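Polymerase cofactor VP35 (Reston ebolavirus, PDB 3KS4) binds double-stranded RNA through its C-terminal domain, which helps the virus suppress the host's innate interferon response, and probably also serves as a cofactor of the viral polymerase. Local coordinates at residues F79-H84 and P148-K153; D101-E106 and K126-F131. All blocks are in the same frame, centred on the assembly; numbering follows the deposited sequence.

How the contacts relate
From the N terminus, helix 65-74 leads into a loop that, with the first turn of helix 82-97, supplies 79-84, the first half of contact 1. That helix and helix 100-112 follow, the latter carrying 101-106; helix 117-127 then brings 126-131 back against it and closes contact 2 across a 19-residue, mostly helical connection. Only after strand 138-140 does the chain reach 148-153 and close contact 1, so contact 2 is nested inside the larger loop. Contact 2 ties helices to one another, whereas contact 1 joins the helical part to the part containing the mixed sheet. The two centres lie about 23 Å apart, on opposite sides of the chain's centre.

Contact 1. Residues F79-H84 and P148-K153; sequences FGTAFH and PRACQK
The carbonyl oxygen of Gly80 is met by three side chains of 148-153: Pro148 CB and Ala150 CB each come within 3.3 Å of Gly80 O, and Cys151 SG approaches Gly80 O to 3.2 Å. This is the tight part of the contact. Gly80 suits it on two counts: glycine readily takes the positive phi of 63° and, having no side chain, lets Pro148 CB close on the backbone. Ala150 is small enough to let the backbones close in, so that its methyl carbon CB lies 3.8 Å from Thr81 CA and also meets the Phe79 carbonyl oxygen. With SG set beside its own backbone N (chi1 -75°), Cys151 reaches over the peptide link between Thr81 and Ala82, its SG 3.6 Å from Ala82 N. Leu182 of strand 179-183 touches both Cys151 and Ala82, closing this buried side.

Toward solvent the packing thins. The exposed Phe79 joins mainly through its carbonyl oxygen rather than its ring. Thr81, at the N-cap position of helix 82-97, turns its CB from the partner segment, leaving CG2 4.1 Å from Ala150 CB; its OG1 probably accepts from His84 N. The arrangement is an interface within the VP35 RNA-binding domain, the start of helix 82-97 packed on the short helix 149-152 where the helical part meets the mixed-sheet part.

Contact 2. Residues D101-E106 and K126-F131; sequences DTIHAE and KRVPIF
Val128 packs between Ile103 and Glu106 in a contact of helix 100-112 with the end of helix 117-127 and the turn after it, in the helical part of the domain. Its two branches reach different neighbours: Val128 CG2 sits against the Glu106 methylenes, 3.9 Å from Glu106 CB, while Val128 CG1 meets Ile103 CG1 at 4.2 Å and Thr102 CG2 at the rim. Deeper in, Ile103 CD1 meets the edge of the Phe131 ring, 3.8 Å from Phe131 CZ; the extended end of the isoleucine (chi2 180°) carries its methyl that far. At the outer edge, Glu106 bends at chi2 (63°) and lays its carboxylate across the Arg127 chain, the carboxylate and guanidinium planes 30° apart. Their salt bridge is long, with Glu106 OE1 3.8 Å from Arg127 NE, and OE1 lies nearer still to the methylene Arg127 CD, at 3.5 Å.

Around this first shell, Ile124 touches Ile103, Glu106 and Phe131, and Ile90 of helix 82-97 backs both Ile103 and Phe131. The turn that presents valine and phenylalanine together is held in part by the backbone hydrogen bond from Phe131 N to Val128 O, 3.0 Å long.

Contact 1. Residues F79-H84 and P148-K153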
ATOM      1  N   PHE A  79       9.456  -4.075 -10.041  1.00 65.81           N
ATOM      2  CA  PHE A  79       9.886  -4.164  -8.657  1.00 74.95           C
ATOM      3  C   PHE A  79       9.964  -2.768  -8.067  1.00 67.48           C
ATOM      4  O   PHE A  79      10.330  -1.816  -8.757  1.00 64.62           O
ATOM      5  CB  PHE A  79      11.242  -4.874  -8.562  1.00 88.65           C
ATOM      6  CG  PHE A  79      12.375  -4.101  -9.170  1.00103.72           C
ATOM      7  CD1 PHE A  79      13.379  -3.565  -8.368  1.00112.59           C
ATOM      8  CD2 PHE A  79      12.439  -3.896 -10.542  1.00112.72           C
ATOM      9  CE1 PHE A  79      14.436  -2.842  -8.924  1.00112.84           C
ATOM     10  CE2 PHE A  79      13.491  -3.170 -11.106  1.00117.79           C
ATOM     11  CZ  PHE A  79      14.491  -2.644 -10.294  1.00114.78           C
ATOM     12  N   GLY A  80       9.602  -2.648  -6.792  1.00 66.82           N
ATOM     13  CA  GLY A  80       9.647  -1.370  -6.099  1.00 70.31           C
ATOM     14  C   GLY A  80       8.731  -0.298  -6.670  1.00 66.81           C
ATOM     15  O   GLY A  80       9.027   0.894  -6.576  1.00 59.71           O
ATOM     16  N   THR A  81       7.620  -0.715  -7.267  1.00 60.64           N
ATOM     17  CA  THR A  81       6.632   0.233  -7.760  1.00 58.13           C
ATOM     18  C   THR A  81       5.791   0.781  -6.619  1.00 56.41           C
ATOM     19  O   THR A  81       5.848   0.286  -5.489  1.00 61.86           O
ATOM     20  CB  THR A  81       5.693  -0.415  -8.807  1.00 54.71           C
ATOM     21  OG1 THR A  81       4.786  -1.334  -8.169  1.00 52.87           O
ATOM     22  CG2 THR A  81       6.516  -1.136  -9.866  1.00 49.11           C
ATOM     23  N   ALA A  82       4.997   1.800  -6.917  1.00 55.90           N
ATOM     24  CA  ALA A  82       4.050   2.304  -5.938  1.00 52.13           C
ATOM     25  C   ALA A  82       3.127   1.171  -5.459  1.00 47.22           C
ATOM     26  O   ALA A  82       2.824   1.068  -4.273  1.00 53.70           O
ATOM     27  CB  ALA A  82       3.261   3.473  -6.509  1.00 50.20           C
ATOM     28  N   PHE A  83       2.715   0.298  -6.372  1.00 43.57           N
ATOM     29  CA  PHE A  83       1.927  -0.877  -5.979  1.00 48.88           C
ATOM     30  C   PHE A  83       2.642  -1.841  -5.023  1.00 49.26           C
ATOM     31  O   PHE A  83       2.020  -2.388  -4.116  1.00 50.07           O
ATOM     32  CB  PHE A  83       1.389  -1.613  -7.207  1.00 47.11           C
ATOM     33  CG  PHE A  83       0.382  -0.821  -7.961  1.00 45.81           C
ATOM     34  CD1 PHE A  83      -0.945  -0.812  -7.559  1.00 43.43           C
ATOM     35  CD2 PHE A  83       0.770  -0.027  -9.032  1.00 51.80           C
ATOM     36  CE1 PHE A  83      -1.883  -0.046  -8.224  1.00 46.94           C
ATOM     37  CE2 PHE A  83      -0.152   0.748  -9.705  1.00 43.89           C
ATOM     38  CZ  PHE A  83      -1.488   0.737  -9.301  1.00 52.39           C
ATOM     39  N   HIS A  84       3.940  -2.043  -5.211  1.00 48.73           N
ATOM     40  CA  HIS A  84       4.707  -2.865  -4.270  1.00 51.22           C
ATOM     41  C   HIS A  84       4.661  -2.220  -2.880  1.00 46.96           C
ATOM     42  O   HIS A  84       4.464  -2.883  -1.863  1.00 49.24           O
ATOM     43  CB  HIS A  84       6.168  -3.052  -4.747  1.00 49.05           C
ATOM     44  CG  HIS A  84       6.293  -3.815  -6.032  1.00 52.17           C
ATOM     45  ND1 HIS A  84       6.393  -5.192  -6.076  1.00 49.75           N
ATOM     46  CD2 HIS A  84       6.312  -3.396  -7.319  1.00 54.46           C
ATOM     47  CE1 HIS A  84       6.473  -5.586  -7.335  1.00 47.88           C
ATOM     48  NE2 HIS A  84       6.428  -4.515  -8.110  1.00 55.78           N
ATOM     49  N   PRO A 148      12.590   3.687  -3.758  1.00 65.50           N
ATOM     50  CA  PRO A 148      12.768   2.866  -4.963  1.00 67.69           C
ATOM     51  C   PRO A 148      12.586   3.684  -6.236  1.00 73.55           C
ATOM     52  O   PRO A 148      11.671   4.497  -6.329  1.00 82.94           O
ATOM     53  CB  PRO A 148      11.657   1.822  -4.843  1.00 68.22           C
ATOM     54  CG  PRO A 148      11.374   1.731  -3.379  1.00 62.35           C
ATOM     55  CD  PRO A 148      11.631   3.093  -2.809  1.00 61.07           C
ATOM     56  N   ARG A 149      13.459   3.464  -7.209  1.00 71.17           N
ATOM     57  CA  ARG A 149      13.414   4.206  -8.458  1.00 71.76           C
ATOM     58  C   ARG A 149      12.016   4.255  -9.074  1.00 70.91           C
ATOM     59  O   ARG A 149      11.591   5.292  -9.593  1.00 72.84           O
ATOM     60  CB  ARG A 149      14.397   3.601  -9.456  1.00 83.98           C
ATOM     61  CG  ARG A 149      14.326   4.236 -10.827  1.00103.32           C
ATOM     62  CD  ARG A 149      15.276   3.569 -11.797  1.00120.60           C
ATOM     63  NE  ARG A 149      15.120   4.099 -13.146  1.00135.86           N
ATOM     64  CZ  ARG A 149      15.862   3.727 -14.184  1.00147.36           C
ATOM     65  NH1 ARG A 149      16.818   2.822 -14.024  1.00149.31           N
ATOM     66  NH2 ARG A 149      15.649   4.262 -15.378  1.00151.54           N
ATOM     67  N   ALA A 150      11.301   3.134  -9.019  1.00 65.68           N
ATOM     68  CA  ALA A 150      10.003   3.037  -9.684  1.00 61.72           C
ATOM     69  C   ALA A 150       8.948   3.902  -9.001  1.00 61.02           C
ATOM     70  O   ALA A 150       7.946   4.276  -9.614  1.00 65.61           O
ATOM     71  CB  ALA A 150       9.548   1.595  -9.757  1.00 69.77           C
ATOM     72  N   CYS A 151       9.184   4.225  -7.732  1.00 59.33           N
ATOM     73  CA  CYS A 151       8.275   5.088  -6.982  1.00 57.07           C
ATOM     74  C   CYS A 151       8.523   6.568  -7.223  1.00 64.16           C
ATOM     75  O   CYS A 151       7.649   7.390  -6.967  1.00 64.91           O
ATOM     76  CB  CYS A 151       8.402   4.834  -5.485  1.00 50.65           C
ATOM     77  SG  CYS A 151       7.646   3.333  -4.931  1.00 60.79           S
ATOM     78  N   GLN A 152       9.720   6.911  -7.688  1.00 69.32           N
ATOM     79  CA  GLN A 152      10.114   8.313  -7.781  1.00 73.43           C
ATOM     80  C   GLN A 152       9.107   9.139  -8.581  1.00 71.78           C
ATOM     81  O   GLN A 152       8.739  10.239  -8.172  1.00 69.50           O
ATOM     82  CB  GLN A 152      11.514   8.443  -8.376  1.00 80.33           C
ATOM     83  CG  GLN A 152      12.605   7.793  -7.536  1.00 90.31           C
ATOM     84  CD  GLN A 152      13.033   8.649  -6.357  1.00 96.59           C
ATOM     85  OE1 GLN A 152      12.860   9.872  -6.362  1.00101.59           O
ATOM     86  NE2 GLN A 152      13.608   8.010  -5.340  1.00 94.77           N
ATOM     87  N   LYS A 153       8.661   8.596  -9.710  1.00 70.81           N
ATOM     88  CA  LYS A 153       7.688   9.265 -10.571  1.00 70.77           C
ATOM     89  C   LYS A 153       6.347   9.550  -9.871  1.00 69.08           C
ATOM     90  O   LYS A 153       5.585  10.411 -10.311  1.00 72.68           O
ATOM     91  CB  LYS A 153       7.441   8.418 -11.822  1.00 82.89           C
ATOM     92  CG  LYS A 153       6.897   7.021 -11.521  1.00 92.47           C
ATOM     93  CD  LYS A 153       6.203   6.421 -12.732  1.00100.04           C
ATOM     94  CE  LYS A 153       5.148   5.414 -12.305  1.00104.21           C
ATOM     95  NZ  LYS A 153       3.985   5.369 -13.247  1.00106.45           N
TER

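Contact 2. Residues D101-E106 and K126-F131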
ATOM      1  N   ASP A 101      -6.803 -12.109   6.617  1.00 40.23           N
ATOM      2  CA  ASP A 101      -7.651 -13.025   5.867  1.00 40.85           C
ATOM      3  C   ASP A 101      -8.743 -12.275   5.100  1.00 45.52           C
ATOM      4  O   ASP A 101      -9.054 -12.605   3.941  1.00 41.92           O
ATOM      5  CB  ASP A 101      -8.255 -14.088   6.786  1.00 37.91           C
ATOM      6  CG  ASP A 101      -7.226 -15.149   7.218  1.00 58.46           C
ATOM      7  OD1 ASP A 101      -6.281 -15.445   6.442  1.00 55.37           O
ATOM      8  OD2 ASP A 101      -7.381 -15.707   8.327  1.00 63.12           O
ATOM      9  N   THR A 102      -9.319 -11.264   5.748  1.00 35.62           N
ATOM     10  CA  THR A 102     -10.338 -10.456   5.108  1.00 36.35           C
ATOM     11  C   THR A 102      -9.737  -9.804   3.870  1.00 41.73           C
ATOM     12  O   THR A 102     -10.336  -9.803   2.791  1.00 41.81           O
ATOM     13  CB  THR A 102     -10.845  -9.371   6.056  1.00 42.52           C
ATOM     14  OG1 THR A 102     -11.568  -9.981   7.127  1.00 44.23           O
ATOM     15  CG2 THR A 102     -11.759  -8.405   5.327  1.00 31.54           C
ATOM     16  N   ILE A 103      -8.528  -9.279   4.030  1.00 39.67           N
ATOM     17  CA  ILE A 103      -7.849  -8.572   2.953  1.00 40.08           C
ATOM     18  C   ILE A 103      -7.519  -9.516   1.794  1.00 41.19           C
ATOM     19  O   ILE A 103      -7.752  -9.203   0.621  1.00 42.30           O
ATOM     20  CB  ILE A 103      -6.585  -7.904   3.494  1.00 42.12           C
ATOM     21  CG1 ILE A 103      -6.987  -6.739   4.394  1.00 41.06           C
ATOM     22  CG2 ILE A 103      -5.692  -7.419   2.375  1.00 36.00           C
ATOM     23  CD1 ILE A 103      -5.819  -6.035   4.968  1.00 39.35           C
ATOM     24  N   HIS A 104      -7.000 -10.682   2.151  1.00 36.41           N
ATOM     25  CA  HIS A 104      -6.702 -11.747   1.203  1.00 38.57           C
ATOM     26  C   HIS A 104      -7.939 -12.106   0.367  1.00 45.55           C
ATOM     27  O   HIS A 104      -7.878 -12.118  -0.867  1.00 43.69           O
ATOM     28  CB  HIS A 104      -6.186 -12.969   1.976  1.00 38.32           C
ATOM     29  CG  HIS A 104      -5.785 -14.125   1.109  1.00 49.68           C
ATOM     30  ND1 HIS A 104      -5.937 -15.437   1.506  1.00 52.11           N
ATOM     31  CD2 HIS A 104      -5.247 -14.168  -0.135  1.00 39.48           C
ATOM     32  CE1 HIS A 104      -5.501 -16.238   0.551  1.00 47.67           C
ATOM     33  NE2 HIS A 104      -5.078 -15.494  -0.455  1.00 42.48           N
ATOM     34  N   ALA A 105      -9.058 -12.391   1.036  1.00 38.09           N
ATOM     35  CA  ALA A 105     -10.291 -12.733   0.321  1.00 37.93           C
ATOM     36  C   ALA A 105     -10.722 -11.618  -0.612  1.00 37.93           C
ATOM     37  O   ALA A 105     -11.177 -11.875  -1.729  1.00 40.66           O
ATOM     38  CB  ALA A 105     -11.434 -13.070   1.294  1.00 36.00           C
ATOM     39  N   GLU A 106     -10.579 -10.372  -0.162  1.00 34.98           N
ATOM     40  CA  GLU A 106     -11.028  -9.263  -0.990  1.00 29.65           C
ATOM     41  C   GLU A 106     -10.154  -9.185  -2.233  1.00 38.12           C
ATOM     42  O   GLU A 106     -10.650  -8.973  -3.346  1.00 34.47           O
ATOM     43  CB  GLU A 106     -11.041  -7.953  -0.214  1.00 32.56           C
ATOM     44  CG  GLU A 106     -11.619  -6.767  -1.017  1.00 44.61           C
ATOM     45  CD  GLU A 106     -13.092  -6.959  -1.404  1.00 59.46           C
ATOM     46  OE1 GLU A 106     -13.397  -7.039  -2.632  1.00 58.46           O
ATOM     47  OE2 GLU A 106     -13.934  -7.025  -0.472  1.00 52.74           O
ATOM     48  N   LYS A 126     -10.626   0.622  -1.081  1.00 39.63           N
ATOM     49  CA  LYS A 126     -11.991   1.155  -1.098  1.00 37.35           C
ATOM     50  C   LYS A 126     -12.984   0.222  -0.426  1.00 51.78           C
ATOM     51  O   LYS A 126     -14.021   0.660   0.078  1.00 50.62           O
ATOM     52  CB  LYS A 126     -12.502   1.396  -2.522  1.00 40.72           C
ATOM     53  CG  LYS A 126     -11.495   1.878  -3.534  1.00 52.64           C
ATOM     54  CD  LYS A 126     -11.584   3.343  -3.766  1.00 56.26           C
ATOM     55  CE  LYS A 126     -11.089   3.709  -5.158  1.00 65.17           C
ATOM     56  NZ  LYS A 126     -10.751   5.179  -5.236  1.00 74.91           N
ATOM     57  N   ARG A 127     -12.703  -1.072  -0.442  1.00 47.13           N
ATOM     58  CA  ARG A 127     -13.712  -2.014   0.018  1.00 45.86           C
ATOM     59  C   ARG A 127     -13.455  -2.579   1.410  1.00 44.56           C
ATOM     60  O   ARG A 127     -14.383  -2.959   2.107  1.00 43.84           O
ATOM     61  CB  ARG A 127     -13.923  -3.136  -0.998  1.00 43.38           C
ATOM     62  CG  ARG A 127     -14.521  -2.696  -2.336  1.00 41.45           C
ATOM     63  CD  ARG A 127     -14.903  -3.931  -3.093  1.00 57.43           C
ATOM     64  NE  ARG A 127     -14.572  -3.975  -4.513  1.00 59.60           N
ATOM     65  CZ  ARG A 127     -15.406  -3.587  -5.465  1.00 61.63           C
ATOM     66  NH1 ARG A 127     -16.590  -3.093  -5.138  1.00 84.96           N
ATOM     67  NH2 ARG A 127     -15.064  -3.682  -6.733  1.00 53.83           N
ATOM     68  N   VAL A 128     -12.202  -2.652   1.832  1.00 45.84           N
ATOM     69  CA  VAL A 128     -11.968  -3.096   3.192  1.00 39.39           C
ATOM     70  C   VAL A 128     -12.023  -1.864   4.097  1.00 33.05           C
ATOM     71  O   VAL A 128     -11.164  -0.990   4.002  1.00 40.04           O
ATOM     72  CB  VAL A 128     -10.664  -3.902   3.309  1.00 43.20           C
ATOM     73  CG1 VAL A 128     -10.453  -4.350   4.739  1.00 37.61           C
ATOM     74  CG2 VAL A 128     -10.730  -5.117   2.372  1.00 38.04           C
ATOM     75  N   PRO A 129     -13.051  -1.794   4.964  1.00 33.22           N
ATOM     76  CA  PRO A 129     -13.410  -0.554   5.678  1.00 35.22           C
ATOM     77  C   PRO A 129     -12.228   0.126   6.341  1.00 44.63           C
ATOM     78  O   PRO A 129     -12.133   1.355   6.301  1.00 44.72           O
ATOM     79  CB  PRO A 129     -14.424  -1.024   6.736  1.00 34.58           C
ATOM     80  CG  PRO A 129     -15.092  -2.239   6.103  1.00 31.11           C
ATOM     81  CD  PRO A 129     -14.003  -2.895   5.235  1.00 34.23           C
ATOM     82  N   ILE A 130     -11.314  -0.652   6.911  1.00 43.26           N
ATOM     83  CA  ILE A 130     -10.285  -0.042   7.732  1.00 43.22           C
ATOM     84  C   ILE A 130      -9.461   0.990   6.952  1.00 40.10           C
ATOM     85  O   ILE A 130      -8.929   1.929   7.534  1.00 39.81           O
ATOM     86  CB  ILE A 130      -9.357  -1.073   8.384  1.00 41.48           C
ATOM     87  CG1 ILE A 130      -8.410  -0.337   9.339  1.00 38.34           C
ATOM     88  CG2 ILE A 130      -8.591  -1.855   7.306  1.00 32.53           C
ATOM     89  CD1 ILE A 130      -7.631  -1.195  10.270  1.00 48.47           C
ATOM     90  N   PHE A 131      -9.379   0.829   5.633  1.00 35.51           N
ATOM     91  CA  PHE A 131      -8.529   1.706   4.843  1.00 37.80           C
ATOM     92  C   PHE A 131      -9.123   3.099   4.624  1.00 46.96           C
ATOM     93  O   PHE A 131      -8.410   4.017   4.207  1.00 45.48           O
ATOM     94  CB  PHE A 131      -8.115   1.049   3.533  1.00 30.43           C
ATOM     95  CG  PHE A 131      -7.230  -0.125   3.736  1.00 45.44           C
ATOM     96  CD1 PHE A 131      -7.713  -1.418   3.560  1.00 41.42           C
ATOM     97  CD2 PHE A 131      -5.920   0.057   4.174  1.00 40.08           C
ATOM     98  CE1 PHE A 131      -6.893  -2.501   3.780  1.00 46.08           C
ATOM     99  CE2 PHE A 131      -5.095  -1.023   4.402  1.00 43.91           C
ATOM    100  CZ  PHE A 131      -5.587  -2.315   4.208  1.00 43.48           C
TER